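Local coordinates for protein E (Haemophilus influenzae, PDB 3ZH5) that acts as a surface adhesin, binding host epithelial cells and the host proteins vitronectin, laminin and plasminogen, and so aids immune evasion and serum resistance, at residues A[39-44]-A[70-75]; A[79-84]-A[105-110]. One frame throughout, in Å; residues are numbered along the deposited sequence.

Contact 1 of 2, residues A[39-44]-A[70-75]. With EDO (1,2-ethanediol), chain C.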
ATOM      1  N   PRO A  39     -17.584  11.349  -1.431  1.00 35.06           N
ATOM      2  CA  PRO A  39     -16.304  11.661  -2.071  1.00 33.93           C
ATOM      3  C   PRO A  39     -15.179  11.740  -1.104  1.00 35.13           C
ATOM      4  O   PRO A  39     -14.090  11.781  -1.618  1.00 36.20           O
ATOM      5  CB  PRO A  39     -16.521  13.058  -2.653  1.00 32.52           C
ATOM      6  CG  PRO A  39     -18.009  13.073  -2.937  1.00 37.84           C
ATOM      7  CD  PRO A  39     -18.599  12.360  -1.771  1.00 33.34           C
ATOM      8  N   GLN A  40     -15.419  11.771   0.208  1.00 32.71           N
ATOM      9  CA  GLN A  40     -14.323  11.839   1.185  1.00 30.88           C
ATOM     10  C   GLN A  40     -13.679  10.466   1.373  1.00 29.95           C
ATOM     11  O   GLN A  40     -12.620  10.333   1.996  1.00 28.72           O
ATOM     12  CB  GLN A  40     -14.842  12.394   2.526  1.00 34.96           C
ATOM     13  CG  GLN A  40     -14.984  13.937   2.566  1.00 46.03           C
ATOM     14  CD  GLN A  40     -13.620  14.650   2.567  1.00 55.94           C
ATOM     15  OE1 GLN A  40     -12.829  14.484   1.638  1.00 54.90           O
ATOM     16  NE2 GLN A  40     -13.334  15.415   3.630  1.00 48.32           N
ATOM     17  N   ILE A  41     -14.303   9.432   0.799  1.00 26.17           N
ATOM     18  CA  ILE A  41     -13.831   8.082   0.997  1.00 23.94           C
ATOM     19  C   ILE A  41     -13.014   7.659  -0.217  1.00 21.21           C
ATOM     20  O   ILE A  41     -13.475   7.778  -1.341  1.00 26.23           O
ATOM     21  CB  ILE A  41     -15.022   7.116   1.283  1.00 22.85           C
ATOM     22  CG1 ILE A  41     -15.566   7.393   2.685  1.00 36.82           C
ATOM     23  CG2 ILE A  41     -14.560   5.664   1.246  1.00 26.34           C
ATOM     24  CD1 ILE A  41     -16.679   6.465   3.101  1.00 45.33           C
ATOM     25  N   VAL A  42     -11.755   7.251  -0.019  1.00 22.66           N
ATOM     26  CA  VAL A  42     -10.924   6.905  -1.159  1.00 19.40           C
ATOM     27  C   VAL A  42     -10.325   5.556  -0.994  1.00 19.72           C
ATOM     28  O   VAL A  42      -9.724   5.277   0.036  1.00 26.18           O
ATOM     29  CB  VAL A  42      -9.751   7.938  -1.359  1.00 28.26           C
ATOM     30  CG1 VAL A  42      -8.990   7.642  -2.630  1.00 27.84           C
ATOM     31  CG2 VAL A  42     -10.284   9.359  -1.374  1.00 30.10           C
ATOM     32  N   HIS A  43     -10.407   4.753  -2.049  1.00 23.22           N
ATOM     33  CA  HIS A  43      -9.801   3.423  -2.080  1.00 23.09           C
ATOM     34  C   HIS A  43      -8.484   3.472  -2.845  1.00 25.35           C
ATOM     35  O   HIS A  43      -8.375   4.135  -3.902  1.00 25.37           O
ATOM     36  CB  HIS A  43     -10.686   2.368  -2.772  1.00 24.14           C
ATOM     37  CG  HIS A  43     -12.032   2.121  -2.144  1.00 22.60           C
ATOM     38  ND1 HIS A  43     -12.629   0.892  -2.172  1.00 25.71           N
ATOM     39  CD2 HIS A  43     -12.908   2.948  -1.528  1.00 25.79           C
ATOM     40  CE1 HIS A  43     -13.802   0.948  -1.559  1.00 26.48           C
ATOM     41  NE2 HIS A  43     -13.981   2.187  -1.144  1.00 27.89           N
ATOM     42  N   PHE A  44      -7.472   2.768  -2.345  1.00 27.38           N
ATOM     43  CA  PHE A  44      -6.169   2.723  -3.028  1.00 25.64           C
ATOM     44  C   PHE A  44      -5.334   1.528  -2.661  1.00 29.00           C
ATOM     45  O   PHE A  44      -5.518   0.980  -1.586  1.00 25.76           O
ATOM     46  CB  PHE A  44      -5.367   3.999  -2.749  1.00 25.93           C
ATOM     47  CG  PHE A  44      -4.885   4.145  -1.332  1.00 28.05           C
ATOM     48  CD1 PHE A  44      -5.675   4.733  -0.367  1.00 24.01           C
ATOM     49  CD2 PHE A  44      -3.601   3.780  -0.991  1.00 21.18           C
ATOM     50  CE1 PHE A  44      -5.200   4.904   0.930  1.00 27.14           C
ATOM     51  CE2 PHE A  44      -3.131   3.943   0.310  1.00 24.76           C
ATOM     52  CZ  PHE A  44      -3.947   4.504   1.261  1.00 23.79           C
ATOM     53  N   TYR A  70      -4.681  -3.476  -0.277  1.00 22.20           N
ATOM     54  CA  TYR A  70      -5.857  -2.671  -0.549  1.00 22.75           C
ATOM     55  C   TYR A  70      -6.266  -1.908   0.679  1.00 21.86           C
ATOM     56  O   TYR A  70      -6.581  -2.511   1.738  1.00 18.69           O
ATOM     57  CB  TYR A  70      -6.976  -3.606  -0.940  1.00 23.08           C
ATOM     58  CG  TYR A  70      -8.201  -2.951  -1.571  1.00 24.79           C
ATOM     59  CD1 TYR A  70      -8.922  -1.973  -0.901  1.00 22.31           C
ATOM     60  CD2 TYR A  70      -8.622  -3.323  -2.828  1.00 33.84           C
ATOM     61  CE1 TYR A  70     -10.044  -1.368  -1.502  1.00 31.88           C
ATOM     62  CE2 TYR A  70      -9.722  -2.731  -3.430  1.00 30.51           C
ATOM     63  CZ  TYR A  70     -10.439  -1.761  -2.755  1.00 28.44           C
ATOM     64  OH  TYR A  70     -11.550  -1.169  -3.402  1.00 26.94           O
ATOM     65  N   LYS A  71      -6.273  -0.594   0.562  1.00 19.60           N
ATOM     66  CA  LYS A  71      -6.684   0.298   1.652  1.00 21.21           C
ATOM     67  C   LYS A  71      -7.952   1.080   1.312  1.00 20.08           C
ATOM     68  O   LYS A  71      -8.177   1.394   0.145  1.00 19.15           O
ATOM     69  CB  LYS A  71      -5.573   1.327   1.921  1.00 20.69           C
ATOM     70  CG  LYS A  71      -4.221   0.698   2.181  1.00 26.33           C
ATOM     71  CD  LYS A  71      -4.180  -0.056   3.522  1.00 24.23           C
ATOM     72  CE  LYS A  71      -2.720  -0.274   3.921  1.00 29.73           C
ATOM     73  NZ  LYS A  71      -2.560  -1.178   5.063  1.00 26.02           N
ATOM     74  N   ILE A  72      -8.693   1.487   2.349  1.00 19.90           N
ATOM     75  CA  ILE A  72      -9.763   2.422   2.211  1.00 21.94           C
ATOM     76  C   ILE A  72      -9.541   3.485   3.252  1.00 18.97           C
ATOM     77  O   ILE A  72      -9.425   3.199   4.477  1.00 18.93           O
ATOM     78  CB  ILE A  72     -11.165   1.778   2.438  1.00 21.23           C
ATOM     79  CG1 ILE A  72     -11.430   0.669   1.415  1.00 24.18           C
ATOM     80  CG2 ILE A  72     -12.231   2.860   2.424  1.00 20.96           C
ATOM     81  CD1 ILE A  72     -12.636  -0.197   1.696  1.00 21.15           C
ATOM     82  N   LEU A  73      -9.459   4.716   2.748  1.00 20.72           N
ATOM     83  CA  LEU A  73      -9.279   5.897   3.572  1.00 23.13           C
ATOM     84  C   LEU A  73     -10.513   6.777   3.634  1.00 21.78           C
ATOM     85  O   LEU A  73     -11.069   7.162   2.606  1.00 27.25           O
ATOM     86  CB  LEU A  73      -8.057   6.704   3.054  1.00 20.69           C
ATOM     87  CG  LEU A  73      -7.831   8.086   3.654  1.00 24.00           C
ATOM     88  CD1 LEU A  73      -7.331   7.895   5.078  1.00 23.46           C
ATOM     89  CD2 LEU A  73      -6.797   8.874   2.795  1.00 25.19           C
ATOM     90  N   ASN A  74     -10.902   7.161   4.844  1.00 21.96           N
ATOM     91  CA  ASN A  74     -11.855   8.232   5.041  1.00 22.43           C
ATOM     92  C   ASN A  74     -11.160   9.570   5.395  1.00 30.89           C
ATOM     93  O   ASN A  74     -10.622   9.724   6.484  1.00 29.73           O
ATOM     94  CB  ASN A  74     -12.846   7.842   6.125  1.00 27.14           C
ATOM     95  CG  ASN A  74     -13.992   8.814   6.230  1.00 36.95           C
ATOM     96  OD1 ASN A  74     -14.027   9.829   5.530  1.00 39.77           O
ATOM     97  ND2 ASN A  74     -14.960   8.489   7.061  1.00 37.89           N
ATOM     98  N   CYS A  75     -11.188  10.525   4.475  1.00 26.75           N
ATOM     99  CA  CYS A  75     -10.469  11.794   4.629  1.00 23.64           C
ATOM    100  C   CYS A  75     -11.082  12.686   5.692  1.00 32.20           C
ATOM    101  O   CYS A  75     -10.441  13.632   6.146  1.00 37.97           O
ATOM    102  CB  CYS A  75     -10.387  12.567   3.291  1.00 25.57           C
ATOM    103  SG  CYS A  75      -9.332  11.751   2.120  1.00 30.71           S
TER
HETATM  104  C1  EDO C1159     -16.622   2.108   2.016  1.00 55.16           C
HETATM  105  O1  EDO C1159     -17.125   2.465   3.316  1.00 60.75           O
HETATM  106  C2  EDO C1159     -17.179   3.049   0.947  1.00 41.97           C
HETATM  107  O2  EDO C1159     -16.291   3.157  -0.191  1.00 30.16           O
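Phe44 and Lys71 face each other as an antiparallel hydrogen-bonded pair, and their side chains make the tight end of this contact. The phenyl ring leans across onto the neighbouring strand (chi1 69°, CG between the backbone N and the carbonyl carbon), which brings one face down on the lysine: Lys71 CB stands 3.8 Å from the centroid of the Phe44 ring, displaced toward its rim, while Leu73 CB meets the ring edge. The lysine chain bends at chi2 and runs off to Gln82, which takes its ammonium group. Val42 and Leu73 share this face, and helix 115-128 closes over it, with Ile123 against Val42 and Phe44, and Ala120 and Cys124 against Leu73. Val42 with Leu73 and Phe44 with Lys71 each exchange a pair of backbone hydrogen bonds. At the far end Cys75 N donates to Gln40 O at 2.9 Å, and the Cys75 sulfur joins that helix by the disulfide with Cys124.

The other face, carrying Ile41, His43, Ile72 and Asn74, is looser and partly open to solvent. Ile72 CG1 lies 3.7 Å from the centroid of the His43 ring, almost on the ring normal, and Ile41 CG2 touches Ile72 CG2. His43 ND1 and Tyr70 OH are 2.6 Å apart in a nearly straight hydrogen bond, the two rings meeting rim to rim with planes at 76°; His43 NE2 donates to O2 of the ethanediol at 2.7 Å. That diol, probably from the crystallisation liquor, also bonds to Asp35.

Backbone bonds thus join the strands, while the faces differ in chemistry: apolar packing and a disulfide toward the helix, and outside an imidazole whose rotation Tyr70 and Ile72, with Trp33 edge-to-face, probably fix, its NE2 still able to take a small polar molecule.

Contact 2 of 2, residues A[79-84]-A[105-110]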
ATOM      1  N   HIS A  79      -9.726   7.625   9.208  1.00 24.95           N
ATOM      2  CA  HIS A  79      -9.781   6.176   9.380  1.00 23.04           C
ATOM      3  C   HIS A  79      -9.260   5.518   8.132  1.00 24.05           C
ATOM      4  O   HIS A  79      -9.621   5.915   7.005  1.00 27.02           O
ATOM      5  CB  HIS A  79     -11.221   5.689   9.613  1.00 20.75           C
ATOM      6  CG  HIS A  79     -11.778   6.050  10.956  1.00 26.64           C
ATOM      7  ND1 HIS A  79     -13.051   5.677  11.369  1.00 27.45           N
ATOM      8  CD2 HIS A  79     -11.254   6.780  11.968  1.00 32.33           C
ATOM      9  CE1 HIS A  79     -13.284   6.182  12.564  1.00 30.99           C
ATOM     10  NE2 HIS A  79     -12.205   6.853  12.954  1.00 30.18           N
ATOM     11  N   LEU A  80      -8.447   4.494   8.331  1.00 21.25           N
ATOM     12  CA  LEU A  80      -7.789   3.765   7.259  1.00 18.72           C
ATOM     13  C   LEU A  80      -8.066   2.304   7.509  1.00 18.10           C
ATOM     14  O   LEU A  80      -7.677   1.773   8.556  1.00 19.42           O
ATOM     15  CB  LEU A  80      -6.264   3.939   7.307  1.00 18.54           C
ATOM     16  CG  LEU A  80      -5.549   3.336   6.086  1.00 26.64           C
ATOM     17  CD1 LEU A  80      -5.884   4.134   4.854  1.00 21.25           C
ATOM     18  CD2 LEU A  80      -4.071   3.371   6.208  1.00 36.89           C
ATOM     19  N   THR A  81      -8.763   1.658   6.577  1.00 22.55           N
ATOM     20  CA  THR A  81      -9.044   0.222   6.667  1.00 20.67           C
ATOM     21  C   THR A  81      -8.111  -0.582   5.779  1.00 17.89           C
ATOM     22  O   THR A  81      -7.895  -0.254   4.589  1.00 20.51           O
ATOM     23  CB  THR A  81     -10.499  -0.007   6.243  1.00 19.91           C
ATOM     24  OG1 THR A  81     -11.345   0.851   7.029  1.00 22.69           O
ATOM     25  CG2 THR A  81     -10.897  -1.466   6.343  1.00 20.68           C
ATOM     26  N   GLN A  82      -7.519  -1.611   6.362  1.00 16.61           N
ATOM     27  CA  GLN A  82      -6.749  -2.622   5.636  1.00 17.68           C
ATOM     28  C   GLN A  82      -7.734  -3.684   5.207  1.00 20.46           C
ATOM     29  O   GLN A  82      -8.381  -4.311   6.065  1.00 18.35           O
ATOM     30  CB  GLN A  82      -5.659  -3.222   6.522  1.00 22.98           C
ATOM     31  CG  GLN A  82      -5.004  -4.532   6.041  1.00 23.33           C
ATOM     32  CD  GLN A  82      -4.284  -4.498   4.721  1.00 30.71           C
ATOM     33  OE1 GLN A  82      -3.771  -3.461   4.279  1.00 26.33           O
ATOM     34  NE2 GLN A  82      -4.193  -5.664   4.093  1.00 29.79           N
ATOM     35  N   VAL A  83      -7.826  -3.903   3.894  1.00 19.08           N
ATOM     36  CA  VAL A  83      -8.831  -4.822   3.334  1.00 19.05           C
ATOM     37  C   VAL A  83      -8.235  -6.148   2.904  1.00 23.61           C
ATOM     38  O   VAL A  83      -8.824  -7.215   3.133  1.00 25.07           O
ATOM     39  CB  VAL A  83      -9.535  -4.172   2.117  1.00 20.34           C
ATOM     40  CG1 VAL A  83     -10.408  -5.174   1.372  1.00 22.77           C
ATOM     41  CG2 VAL A  83     -10.331  -2.986   2.615  1.00 28.31           C
ATOM     42  N   ARG A  84      -7.102  -6.104   2.234  1.00 23.95           N
ATOM     43  CA  ARG A  84      -6.479  -7.355   1.803  1.00 26.97           C
ATOM     44  C   ARG A  84      -5.037  -7.168   1.395  1.00 31.76           C
ATOM     45  O   ARG A  84      -4.555  -6.029   1.158  1.00 25.50           O
ATOM     46  CB  ARG A  84      -7.253  -8.049   0.696  1.00 34.72           C
ATOM     47  CG  ARG A  84      -7.036  -7.500  -0.675  1.00 29.02           C
ATOM     48  CD  ARG A  84      -7.662  -8.356  -1.759  1.00 33.57           C
ATOM     49  NE  ARG A  84      -6.861  -9.547  -2.077  1.00 41.31           N
ATOM     50  CZ  ARG A  84      -7.263 -10.810  -1.930  1.00 41.83           C
ATOM     51  NH1 ARG A  84      -8.484 -11.092  -1.481  1.00 37.08           N
ATOM     52  NH2 ARG A  84      -6.449 -11.816  -2.260  1.00 41.66           N
ATOM     53  N   LYS A 105      -8.266  -8.095   8.635  1.00 31.61           N
ATOM     54  CA  LYS A 105      -8.751  -6.773   8.302  1.00 25.19           C
ATOM     55  C   LYS A 105      -8.755  -5.966   9.599  1.00 23.42           C
ATOM     56  O   LYS A 105      -8.884  -6.505  10.707  1.00 25.75           O
ATOM     57  CB  LYS A 105     -10.195  -6.792   7.637  1.00 26.20           C
ATOM     58  CG  LYS A 105     -10.309  -7.600   6.356  1.00 31.29           C
ATOM     59  CD  LYS A 105     -11.833  -7.990   6.048  1.00 36.03           C
ATOM     60  CE  LYS A 105     -11.967  -9.028   4.923  1.00 41.86           C
ATOM     61  NZ  LYS A 105     -11.090  -8.588   3.725  1.00 37.84           N
ATOM     62  N   HIS A 106      -8.530  -4.665   9.481  1.00 19.04           N
ATOM     63  CA  HIS A 106      -8.698  -3.777  10.616  1.00 16.51           C
ATOM     64  C   HIS A 106      -8.779  -2.362  10.105  1.00 21.63           C
ATOM     65  O   HIS A 106      -8.332  -2.092   9.013  1.00 20.89           O
ATOM     66  CB  HIS A 106      -7.468  -3.918  11.549  1.00 19.08           C
ATOM     67  CG  HIS A 106      -6.144  -3.644  10.889  1.00 24.52           C
ATOM     68  ND1 HIS A 106      -5.662  -2.362  10.694  1.00 30.74           N
ATOM     69  CD2 HIS A 106      -5.204  -4.471  10.377  1.00 23.90           C
ATOM     70  CE1 HIS A 106      -4.493  -2.420  10.097  1.00 23.55           C
ATOM     71  NE2 HIS A 106      -4.177  -3.683   9.897  1.00 28.22           N
ATOM     72  N   THR A 107      -9.380  -1.498  10.907  1.00 19.85           N
ATOM     73  CA  THR A 107      -9.400  -0.074  10.678  1.00 21.75           C
ATOM     74  C   THR A 107      -8.624   0.644  11.793  1.00 25.17           C
ATOM     75  O   THR A 107      -8.786   0.311  12.997  1.00 24.03           O
ATOM     76  CB  THR A 107     -10.812   0.363  10.650  1.00 25.84           C
ATOM     77  OG1 THR A 107     -11.407  -0.278   9.509  1.00 22.52           O
ATOM     78  CG2 THR A 107     -10.969   1.879  10.583  1.00 24.18           C
ATOM     79  N   LEU A 108      -7.729   1.563  11.384  1.00 22.40           N
ATOM     80  CA  LEU A 108      -7.037   2.431  12.352  1.00 29.50           C
ATOM     81  C   LEU A 108      -7.547   3.851  12.262  1.00 27.12           C
ATOM     82  O   LEU A 108      -8.093   4.257  11.254  1.00 35.69           O
ATOM     83  CB  LEU A 108      -5.545   2.547  12.037  1.00 39.45           C
ATOM     84  CG  LEU A 108      -4.728   1.314  11.741  1.00 48.78           C
ATOM     85  CD1 LEU A 108      -4.349   1.377  10.296  1.00 43.29           C
ATOM     86  CD2 LEU A 108      -3.497   1.286  12.644  1.00 59.56           C
ATOM     87  N   SER A 109      -7.289   4.635  13.298  1.00 28.20           N
ATOM     88  CA  SER A 109      -7.443   6.059  13.221  1.00 31.79           C
ATOM     89  C   SER A 109      -5.983   6.570  13.172  1.00 30.43           C
ATOM     90  O   SER A 109      -5.258   6.403  14.120  1.00 33.18           O
ATOM     91  CB  SER A 109      -8.170   6.553  14.454  1.00 38.56           C
ATOM     92  OG  SER A 109      -8.410   7.935  14.396  1.00 43.90           O
ATOM     93  N   LEU A 110      -5.575   7.152  12.043  1.00 31.91           N
ATOM     94  CA  LEU A 110      -4.178   7.464  11.786  1.00 36.48           C
ATOM     95  C   LEU A 110      -3.698   8.525  12.729  1.00 39.98           C
ATOM     96  O   LEU A 110      -4.472   9.339  13.218  1.00 47.00           O
ATOM     97  CB  LEU A 110      -3.977   7.935  10.337  1.00 31.63           C
ATOM     98  CG  LEU A 110      -4.239   6.808   9.320  1.00 31.42           C
ATOM     99  CD1 LEU A 110      -4.201   7.376   7.913  1.00 28.79           C
ATOM    100  CD2 LEU A 110      -3.198   5.705   9.456  1.00 31.96           C
TER
HETATM  101  O   HOH W   1     -11.261   8.805  15.118  1.00 42.96           O
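Thr81 and Thr107 meet through their hydroxyls, OG1 to OG1 at 2.7 Å, across an antiparallel non-hydrogen-bonded pair whose CA atoms are only 4.0 Å apart. In both, OG1 is placed opposite the carbonyl carbon (chi1 -53° and -65°), which lets the two oxygens meet above the sheet on the face that also carries His79 and Ser109. On the reverse face Gln82 CB sits over the His106 ring, offset toward its rim, 3.9 Å from the centroid, and Leu80 CB packs on Leu110 CG at 4.0 Å.

Backbone bonds set this register. Leu80 and Leu108 exchange a pair, and Gln82 N donates to His106 O at 2.8 Å, but the return bond from His106 N to Gln82 O is weak, at 3.4 Å. Just beyond it Lys105 curls back, bent at chi4, so that its NZ reaches Val83 O at 2.7 Å. At the other end a water links His79 NE2 with Ser109 OG.

Further out, Leu116 of helix 115-128 backs Leu80 and Leu110. The short strand 106-109 is thus held to the sheet largely by polar bonds near solvent, with apolar packing concentrated where Leu110 meets the buried Leu80.

Overall arrangement
From the N terminus, the chain runs through strands 16-19 and 25-34 into strand 41-50, whose first residues enter contact 1. That contact closes when strand 64-74 returns antiparallel, after 25 residues that hold the rest of strand 41-50, strand 53-54 and the start of strand 64-74. A short turn leads into strand 79-88, which opens contact 2; the segment 105-110 closes it after an excursion of 20 residues that includes strand 97-98. The two loops follow in series, neither nested nor crossed. Their inner strands, 64-74 and 79-88, are sheet neighbours, so the contacts touch, through a probable hydrogen bond between Ile72 O and Thr81 N. Together they align four strands of the antiparallel sheet beside helix 115-128.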